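Local coordinates for protein P35 antigen (Borrelia burgdorferi, PDB 4ALY) that is an outer surface lipoprotein of the Lyme disease agent that is critical for infection after a tick bite, at residues A[132-137]-A[173-178]; A[168-173]-A[218-223]. All blocks are in the same frame, centred on the assembly; numbering follows the deposited sequence.

Contact 1 of 2, residues A[132-137]-A[173-178]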
ATOM      1  N   ARG A 132      -4.069   7.382  -5.953  1.00 14.60           N
ATOM      2  CA  ARG A 132      -3.042   8.207  -5.418  1.00 14.73           C
ATOM      3  C   ARG A 132      -3.118   8.339  -3.848  1.00 13.63           C
ATOM      4  O   ARG A 132      -2.118   8.120  -3.145  1.00 13.78           O
ATOM      5  CB  ARG A 132      -3.114   9.526  -6.097  1.00 15.10           C
ATOM      6  CG  ARG A 132      -2.080   9.749  -7.135  1.00 18.42           C
ATOM      7  CD  ARG A 132      -2.104  11.249  -7.460  1.00 18.54           C
ATOM      8  NE  ARG A 132      -2.831  11.131  -8.672  1.00 25.25           N
ATOM      9  CZ  ARG A 132      -3.894  11.806  -9.065  1.00 20.81           C
ATOM     10  NH1 ARG A 132      -4.393  12.836  -8.384  1.00 17.60           N
ATOM     11  NH2 ARG A 132      -4.348  11.450 -10.255  1.00 19.51           N
ATOM     12  N   ARG A 133      -4.283   8.698  -3.324  1.00 13.49           N
ATOM     13  CA  ARG A 133      -4.564   8.818  -1.883  1.00 13.87           C
ATOM     14  C   ARG A 133      -4.157   7.530  -1.109  1.00 15.85           C
ATOM     15  O   ARG A 133      -3.387   7.586  -0.073  1.00 17.01           O
ATOM     16  CB  ARG A 133      -6.052   9.211  -1.637  1.00 13.36           C
ATOM     17  CG  ARG A 133      -6.332   9.800  -0.215  1.00 13.49           C
ATOM     18  CD  ARG A 133      -6.380   8.694   0.860  1.00 12.13           C
ATOM     19  NE  ARG A 133      -7.302   7.638   0.478  1.00 11.90           N
ATOM     20  CZ  ARG A 133      -7.247   6.421   0.986  1.00 12.12           C
ATOM     21  NH1 ARG A 133      -6.285   6.155   1.835  1.00 12.50           N
ATOM     22  NH2 ARG A 133      -8.105   5.471   0.638  1.00 11.51           N
ATOM     23  N   MET A 134      -4.560   6.368  -1.640  1.00 18.04           N
ATOM     24  CA  MET A 134      -4.223   5.052  -1.007  1.00 18.80           C
ATOM     25  C   MET A 134      -2.706   4.906  -1.018  1.00 19.40           C
ATOM     26  O   MET A 134      -2.109   4.488  -0.065  1.00 21.04           O
ATOM     27  CB  MET A 134      -4.896   3.908  -1.748  1.00 21.45           C
ATOM     28  CG  MET A 134      -6.086   3.281  -1.036  1.00 24.76           C
ATOM     29  SD  MET A 134      -7.192   2.528  -2.230  1.00 36.47           S
ATOM     30  CE  MET A 134      -8.758   2.434  -1.342  1.00 30.31           C
ATOM     31  N   LEU A 135      -2.052   5.318  -2.087  1.00 18.69           N
ATOM     32  CA  LEU A 135      -0.625   5.250  -2.070  1.00 17.95           C
ATOM     33  C   LEU A 135      -0.031   6.132  -0.913  1.00 18.27           C
ATOM     34  O   LEU A 135       0.927   5.721  -0.243  1.00 16.87           O
ATOM     35  CB  LEU A 135      -0.101   5.723  -3.408  1.00 16.96           C
ATOM     36  CG  LEU A 135       1.410   5.805  -3.538  1.00 18.74           C
ATOM     37  CD1 LEU A 135       2.079   4.424  -3.312  1.00 16.44           C
ATOM     38  CD2 LEU A 135       1.687   6.373  -4.956  1.00 19.46           C
ATOM     39  N   TYR A 136      -0.590   7.338  -0.697  1.00 17.07           N
ATOM     40  CA  TYR A 136      -0.031   8.263   0.301  1.00 15.39           C
ATOM     41  C   TYR A 136      -0.278   7.694   1.705  1.00 16.25           C
ATOM     42  O   TYR A 136       0.604   7.725   2.560  1.00 19.32           O
ATOM     43  CB  TYR A 136      -0.677   9.659   0.187  1.00 14.65           C
ATOM     44  CG  TYR A 136      -0.575  10.372  -1.151  1.00 13.83           C
ATOM     45  CD1 TYR A 136       0.544  10.226  -1.981  1.00 13.98           C
ATOM     46  CD2 TYR A 136      -1.604  11.198  -1.593  1.00 13.86           C
ATOM     47  CE1 TYR A 136       0.653  10.909  -3.186  1.00 12.61           C
ATOM     48  CE2 TYR A 136      -1.538  11.845  -2.816  1.00 13.54           C
ATOM     49  CZ  TYR A 136      -0.373  11.718  -3.601  1.00 13.59           C
ATOM     50  OH  TYR A 136      -0.269  12.392  -4.822  1.00 13.12           O
ATOM     51  N   THR A 137      -1.482   7.178   1.927  1.00 16.09           N
ATOM     52  CA  THR A 137      -1.832   6.490   3.132  1.00 16.81           C
ATOM     53  C   THR A 137      -0.900   5.297   3.396  1.00 18.71           C
ATOM     54  O   THR A 137      -0.608   5.014   4.574  1.00 18.52           O
ATOM     55  CB  THR A 137      -3.292   6.032   3.045  1.00 17.61           C
ATOM     56  OG1 THR A 137      -4.104   7.193   2.871  1.00 19.40           O
ATOM     57  CG2 THR A 137      -3.756   5.345   4.281  1.00 17.79           C
ATOM     58  N   ARG A 173       3.466  -2.865  -5.001  1.00 21.44           N
ATOM     59  CA  ARG A 173       3.803  -2.976  -3.603  1.00 19.97           C
ATOM     60  C   ARG A 173       2.990  -2.003  -2.688  1.00 19.79           C
ATOM     61  O   ARG A 173       2.078  -2.454  -2.006  1.00 21.25           O
ATOM     62  CB  ARG A 173       5.342  -3.068  -3.282  1.00 17.50           C
ATOM     63  CG  ARG A 173       5.598  -2.941  -1.792  1.00 17.52           C
ATOM     64  CD  ARG A 173       6.574  -3.837  -1.010  1.00 18.55           C
ATOM     65  NE  ARG A 173       7.952  -3.457  -1.193  1.00 18.81           N
ATOM     66  CZ  ARG A 173       8.900  -3.504  -0.256  1.00 19.73           C
ATOM     67  NH1 ARG A 173       8.655  -3.884   0.992  1.00 19.52           N
ATOM     68  NH2 ARG A 173      10.131  -3.149  -0.597  1.00 19.45           N
ATOM     69  N   GLY A 174       3.294  -0.702  -2.665  1.00 18.46           N
ATOM     70  CA  GLY A 174       2.719   0.189  -1.641  1.00 17.46           C
ATOM     71  C   GLY A 174       1.231   0.385  -1.800  1.00 18.56           C
ATOM     72  O   GLY A 174       0.446   0.146  -0.828  1.00 18.71           O
ATOM     73  N   PHE A 175       0.808   0.752  -3.020  1.00 17.47           N
ATOM     74  CA  PHE A 175      -0.633   0.865  -3.272  1.00 17.68           C
ATOM     75  C   PHE A 175      -1.322  -0.468  -2.910  1.00 19.89           C
ATOM     76  O   PHE A 175      -2.347  -0.462  -2.192  1.00 22.22           O
ATOM     77  CB  PHE A 175      -0.944   1.316  -4.684  1.00 16.45           C
ATOM     78  CG  PHE A 175      -2.367   1.091  -5.083  1.00 17.14           C
ATOM     79  CD1 PHE A 175      -3.348   2.048  -4.802  1.00 16.83           C
ATOM     80  CD2 PHE A 175      -2.734  -0.068  -5.742  1.00 16.51           C
ATOM     81  CE1 PHE A 175      -4.657   1.826  -5.180  1.00 16.55           C
ATOM     82  CE2 PHE A 175      -4.052  -0.321  -6.102  1.00 16.46           C
ATOM     83  CZ  PHE A 175      -5.021   0.628  -5.821  1.00 16.66           C
ATOM     84  N   SER A 176      -0.764  -1.613  -3.323  1.00 18.72           N
ATOM     85  CA  SER A 176      -1.602  -2.853  -3.274  1.00 17.81           C
ATOM     86  C   SER A 176      -1.907  -3.269  -1.845  1.00 16.92           C
ATOM     87  O   SER A 176      -2.966  -3.773  -1.568  1.00 17.02           O
ATOM     88  CB  SER A 176      -0.905  -3.988  -4.027  1.00 17.92           C
ATOM     89  OG  SER A 176      -0.930  -3.708  -5.393  1.00 19.42           O
ATOM     90  N   ILE A 177      -0.934  -3.074  -0.949  1.00 17.85           N
ATOM     91  CA  ILE A 177      -1.021  -3.449   0.478  1.00 17.59           C
ATOM     92  C   ILE A 177      -2.079  -2.595   1.220  1.00 19.31           C
ATOM     93  O   ILE A 177      -2.895  -3.117   2.019  1.00 19.60           O
ATOM     94  CB  ILE A 177       0.318  -3.201   1.159  1.00 17.23           C
ATOM     95  CG1 ILE A 177       1.434  -4.079   0.532  1.00 16.70           C
ATOM     96  CG2 ILE A 177       0.164  -3.384   2.672  1.00 17.20           C
ATOM     97  CD1 ILE A 177       2.818  -3.698   1.017  1.00 15.02           C
ATOM     98  N   GLN A 178      -2.024  -1.274   0.975  1.00 18.66           N
ATOM     99  CA  GLN A 178      -2.990  -0.335   1.497  1.00 19.54           C
ATOM    100  C   GLN A 178      -4.416  -0.643   0.980  1.00 20.09           C
ATOM    101  O   GLN A 178      -5.313  -0.835   1.797  1.00 21.45           O
ATOM    102  CB  GLN A 178      -2.559   1.108   1.191  1.00 18.77           C
ATOM    103  CG  GLN A 178      -3.373   2.118   1.929  1.00 17.14           C
ATOM    104  CD  GLN A 178      -3.249   1.950   3.451  1.00 18.88           C
ATOM    105  OE1 GLN A 178      -2.152   1.694   3.994  1.00 16.48           O
ATOM    106  NE2 GLN A 178      -4.390   2.078   4.147  1.00 19.21           N
TER
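M134 and F175 open the contact between 132-137 and 173-178. M134 CB lies 3.9 Å from F175 CD1, and the thioether makes an oblique Met-aromatic contact, SD being 5.0 Å from the ring centroid and 57° off its normal. The backbone also takes part: M134 O comes within 3.3 Å of Q178 CG. Just before M134, R133 sends NH2 into a salt bridge with E182 on helix 163-189. At L135 the backbone N sits near the plane of the F175 ring, at its edge. With CG of L135 anti to the backbone N (chi1 176°), CD1 reaches toward the G174-F175 backbone, 3.9 Å from F175 N. T137 then lays CG2 against the Q178 amide, 3.3 Å from NE2, a packing contact. The amide's polar ends are used by others, OE1 by K217 and NE2 by E182. T137 OG1 accepts a bond from R133 NH1 (2.6 Å) and also pairs with D93. The segment axes cross at 92°, 8.0 Å apart: a buried, nearly right-angled crossing of short helix 129-137 on helix 163-189, near the centre of this all-helical Bbcrasp-1 family chain. F110 of helix 106-110 packs on L135, and I264 of helix 254-275 meets S176 and I177.

Contact 2 of 2, residues A[168-173]-A[218-223]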
ATOM      1  N   GLU A 168       6.060  -0.417 -10.554  1.00 21.72           N
ATOM      2  CA  GLU A 168       5.844  -1.719  -9.881  1.00 21.88           C
ATOM      3  C   GLU A 168       5.916  -1.457  -8.343  1.00 19.80           C
ATOM      4  O   GLU A 168       4.996  -1.781  -7.572  1.00 19.27           O
ATOM      5  CB  GLU A 168       6.986  -2.669 -10.326  1.00 26.73           C
ATOM      6  CG  GLU A 168       6.792  -4.165 -10.644  1.00 32.94           C
ATOM      7  CD  GLU A 168       7.874  -4.704 -11.641  1.00 40.50           C
ATOM      8  OE1 GLU A 168       7.806  -4.342 -12.865  1.00 44.26           O
ATOM      9  OE2 GLU A 168       8.814  -5.489 -11.243  1.00 44.10           O
ATOM     10  N   THR A 169       7.001  -0.839  -7.912  1.00 18.15           N
ATOM     11  CA  THR A 169       7.229  -0.553  -6.503  1.00 19.31           C
ATOM     12  C   THR A 169       6.071   0.237  -5.845  1.00 20.53           C
ATOM     13  O   THR A 169       5.619  -0.113  -4.773  1.00 21.07           O
ATOM     14  CB  THR A 169       8.536   0.228  -6.381  1.00 19.86           C
ATOM     15  OG1 THR A 169       9.612  -0.559  -6.951  1.00 19.00           O
ATOM     16  CG2 THR A 169       8.801   0.615  -4.969  1.00 18.85           C
ATOM     17  N   LEU A 170       5.563   1.262  -6.532  1.00 20.06           N
ATOM     18  CA  LEU A 170       4.620   2.161  -5.931  1.00 18.82           C
ATOM     19  C   LEU A 170       3.228   1.533  -5.973  1.00 18.54           C
ATOM     20  O   LEU A 170       2.419   1.642  -5.043  1.00 16.72           O
ATOM     21  CB  LEU A 170       4.659   3.523  -6.661  1.00 16.73           C
ATOM     22  CG  LEU A 170       5.817   4.508  -6.389  1.00 18.08           C
ATOM     23  CD1 LEU A 170       5.626   5.808  -7.197  1.00 17.29           C
ATOM     24  CD2 LEU A 170       5.946   4.836  -4.900  1.00 16.83           C
ATOM     25  N   ILE A 171       2.952   0.859  -7.066  1.00 18.81           N
ATOM     26  CA  ILE A 171       1.613   0.384  -7.292  1.00 20.98           C
ATOM     27  C   ILE A 171       1.396  -1.053  -6.824  1.00 21.89           C
ATOM     28  O   ILE A 171       0.441  -1.341  -6.113  1.00 23.76           O
ATOM     29  CB  ILE A 171       1.267   0.581  -8.773  1.00 22.41           C
ATOM     30  CG1 ILE A 171       1.278   2.113  -9.004  1.00 21.89           C
ATOM     31  CG2 ILE A 171      -0.051  -0.152  -9.113  1.00 19.95           C
ATOM     32  CD1 ILE A 171       0.848   2.546 -10.380  1.00 26.12           C
ATOM     33  N   ASN A 172       2.296  -1.936  -7.196  1.00 21.05           N
ATOM     34  CA  ASN A 172       2.088  -3.349  -6.946  1.00 22.14           C
ATOM     35  C   ASN A 172       2.536  -3.680  -5.557  1.00 25.00           C
ATOM     36  O   ASN A 172       2.012  -4.649  -4.994  1.00 24.43           O
ATOM     37  CB  ASN A 172       2.863  -4.179  -7.949  1.00 23.25           C
ATOM     38  CG  ASN A 172       2.383  -3.964  -9.385  1.00 24.70           C
ATOM     39  OD1 ASN A 172       1.886  -4.880  -9.961  1.00 28.15           O
ATOM     40  ND2 ASN A 172       2.495  -2.755  -9.929  1.00 21.43           N
ATOM     41  N   ARG A 173       3.466  -2.865  -5.001  1.00 21.44           N
ATOM     42  CA  ARG A 173       3.803  -2.976  -3.603  1.00 19.97           C
ATOM     43  C   ARG A 173       2.990  -2.003  -2.688  1.00 19.79           C
ATOM     44  O   ARG A 173       2.078  -2.454  -2.006  1.00 21.25           O
ATOM     45  CB  ARG A 173       5.342  -3.068  -3.282  1.00 17.50           C
ATOM     46  CG  ARG A 173       5.598  -2.941  -1.792  1.00 17.52           C
ATOM     47  CD  ARG A 173       6.574  -3.837  -1.010  1.00 18.55           C
ATOM     48  NE  ARG A 173       7.952  -3.457  -1.193  1.00 18.81           N
ATOM     49  CZ  ARG A 173       8.900  -3.504  -0.256  1.00 19.73           C
ATOM     50  NH1 ARG A 173       8.655  -3.884   0.992  1.00 19.52           N
ATOM     51  NH2 ARG A 173      10.131  -3.149  -0.597  1.00 19.45           N
ATOM     52  N   GLU A 218       4.559  -2.523   7.173  1.00 22.57           N
ATOM     53  CA  GLU A 218       5.695  -2.100   8.007  1.00 24.71           C
ATOM     54  C   GLU A 218       7.007  -2.291   7.281  1.00 22.51           C
ATOM     55  O   GLU A 218       7.925  -1.521   7.444  1.00 23.22           O
ATOM     56  CB  GLU A 218       5.722  -2.887   9.318  1.00 27.53           C
ATOM     57  CG  GLU A 218       6.556  -2.231  10.371  1.00 36.94           C
ATOM     58  CD  GLU A 218       5.964  -0.900  10.756  1.00 48.22           C
ATOM     59  OE1 GLU A 218       4.701  -0.857  10.903  1.00 48.64           O
ATOM     60  OE2 GLU A 218       6.758   0.082  10.872  1.00 47.43           O
ATOM     61  N   LYS A 219       7.095  -3.318   6.452  1.00 22.28           N
ATOM     62  CA  LYS A 219       8.336  -3.565   5.773  1.00 23.44           C
ATOM     63  C   LYS A 219       8.451  -2.611   4.570  1.00 22.52           C
ATOM     64  O   LYS A 219       9.544  -2.203   4.202  1.00 25.14           O
ATOM     65  CB  LYS A 219       8.409  -5.032   5.355  1.00 25.76           C
ATOM     66  CG  LYS A 219       9.813  -5.419   4.965  1.00 28.03           C
ATOM     67  CD  LYS A 219       9.796  -6.624   4.064  1.00 30.07           C
ATOM     68  CE  LYS A 219      11.231  -6.979   3.658  1.00 31.99           C
ATOM     69  NZ  LYS A 219      11.140  -8.073   2.657  1.00 30.71           N
ATOM     70  N   TRP A 220       7.313  -2.241   3.983  1.00 21.40           N
ATOM     71  CA  TRP A 220       7.236  -1.177   2.955  1.00 21.41           C
ATOM     72  C   TRP A 220       7.648   0.137   3.556  1.00 21.40           C
ATOM     73  O   TRP A 220       8.377   0.908   2.944  1.00 19.61           O
ATOM     74  CB  TRP A 220       5.828  -1.126   2.377  1.00 19.78           C
ATOM     75  CG  TRP A 220       5.437   0.085   1.565  1.00 19.61           C
ATOM     76  CD1 TRP A 220       4.474   1.019   1.872  1.00 19.69           C
ATOM     77  CD2 TRP A 220       5.962   0.506   0.245  1.00 19.61           C
ATOM     78  NE1 TRP A 220       4.357   1.952   0.867  1.00 19.75           N
ATOM     79  CE2 TRP A 220       5.245   1.713  -0.115  1.00 18.45           C
ATOM     80  CE3 TRP A 220       6.935   0.003  -0.645  1.00 19.66           C
ATOM     81  CZ2 TRP A 220       5.482   2.383  -1.326  1.00 18.27           C
ATOM     82  CZ3 TRP A 220       7.173   0.686  -1.863  1.00 17.69           C
ATOM     83  CH2 TRP A 220       6.482   1.854  -2.183  1.00 18.28           C
ATOM     84  N   LEU A 221       7.237   0.385   4.790  1.00 21.76           N
ATOM     85  CA  LEU A 221       7.623   1.639   5.453  1.00 23.15           C
ATOM     86  C   LEU A 221       9.094   1.617   5.748  1.00 23.58           C
ATOM     87  O   LEU A 221       9.783   2.634   5.566  1.00 25.29           O
ATOM     88  CB  LEU A 221       6.820   1.889   6.746  1.00 22.20           C
ATOM     89  CG  LEU A 221       5.298   2.214   6.637  1.00 24.21           C
ATOM     90  CD1 LEU A 221       4.555   1.983   7.959  1.00 21.38           C
ATOM     91  CD2 LEU A 221       5.136   3.648   6.162  1.00 21.77           C
ATOM     92  N   LYS A 222       9.579   0.470   6.220  1.00 25.35           N
ATOM     93  CA  LYS A 222      11.021   0.297   6.491  1.00 27.29           C
ATOM     94  C   LYS A 222      11.946   0.376   5.226  1.00 24.09           C
ATOM     95  O   LYS A 222      13.038   1.021   5.231  1.00 23.81           O
ATOM     96  CB  LYS A 222      11.235  -0.990   7.304  1.00 30.17           C
ATOM     97  CG  LYS A 222      12.696  -1.284   7.663  1.00 38.09           C
ATOM     98  CD  LYS A 222      13.314  -2.366   6.770  1.00 39.67           C
ATOM     99  CE  LYS A 222      13.898  -3.513   7.621  1.00 41.95           C
ATOM    100  NZ  LYS A 222      15.288  -3.261   8.111  1.00 37.36           N
ATOM    101  N   ASP A 223      11.544  -0.283   4.148  1.00 22.07           N
ATOM    102  CA  ASP A 223      12.419  -0.235   2.951  1.00 23.67           C
ATOM    103  C   ASP A 223      12.466   1.183   2.380  1.00 22.73           C
ATOM    104  O   ASP A 223      13.458   1.564   1.784  1.00 23.13           O
ATOM    105  CB  ASP A 223      12.028  -1.252   1.852  1.00 25.11           C
ATOM    106  CG  ASP A 223      12.245  -2.720   2.267  1.00 25.40           C
ATOM    107  OD1 ASP A 223      13.090  -2.987   3.134  1.00 26.28           O
ATOM    108  OD2 ASP A 223      11.546  -3.607   1.730  1.00 26.09           O
TER
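R173 runs past the indole of W220 to reach D223 on the facing helix. Its CB stands off, 4.3 Å from W220 CE3, but CG presses closer, 3.4 Å from that same ring atom. The chain then bends at chi2 (136°) and chi3, which keeps CD and NE beside CE3 as well; NE is 3.6 Å from it. The indole's CE3 lies over one face of the guanidinium, toward its rim, yet the two planes are turned 60° apart and do not stack in parallel. Both terminal nitrogens then grip a single oxygen end-on: NH1 donates to D223 OD2 at 3.0 Å and NH2 to D223 OD2 at 2.8 Å. OD2 lies almost in the guanidinium plane, and the straighter NH2 bond (153°) uses the anti lone pair of OD2. NH2 has a second partner in N252. At the far end of the indole, T169 CG2 meets the ring edge in plane, 3.5 Å from CZ3, while L170 CD2 approaches the edge at CH2. W220 NE1 is bonded to S138. Segments 168-173 and 218-223 run nearly antiparallel with axes 12.3 Å apart, and R173 and W220 span the space between them. R173 CG, CD and NE pack obliquely against W220 CE3, and D223 probably balances the charge of R173 in this largely buried setting, where K219 NZ, a like charge, lies 5.1 Å from R173 NH1.

In the fold
Contacts 1 and 2 lie on consecutive turns of helix 163-189 and share R173, with centres about 9 Å apart. Contact 1 joins this helix to the short helix 129-137, contact 2 to the long helix 200-233, and in sequence the segment pair of contact 2 interleaves with that of contact 1. A widened, pi-type stretch of helix runs through the junction. There, F175 N probably bonds to L170 O (2.7 Å) and S176 OG to I171 O (2.8 Å). The two contacts also meet through packing: L135 CD1 lies 3.3 Å from L170 O, and G174 CA lies 3.3 Å from W220 CE2. Both are buried and bring helices 129-137 and 200-233 onto neighbouring turns of helix 163-189, near the centre of the chain.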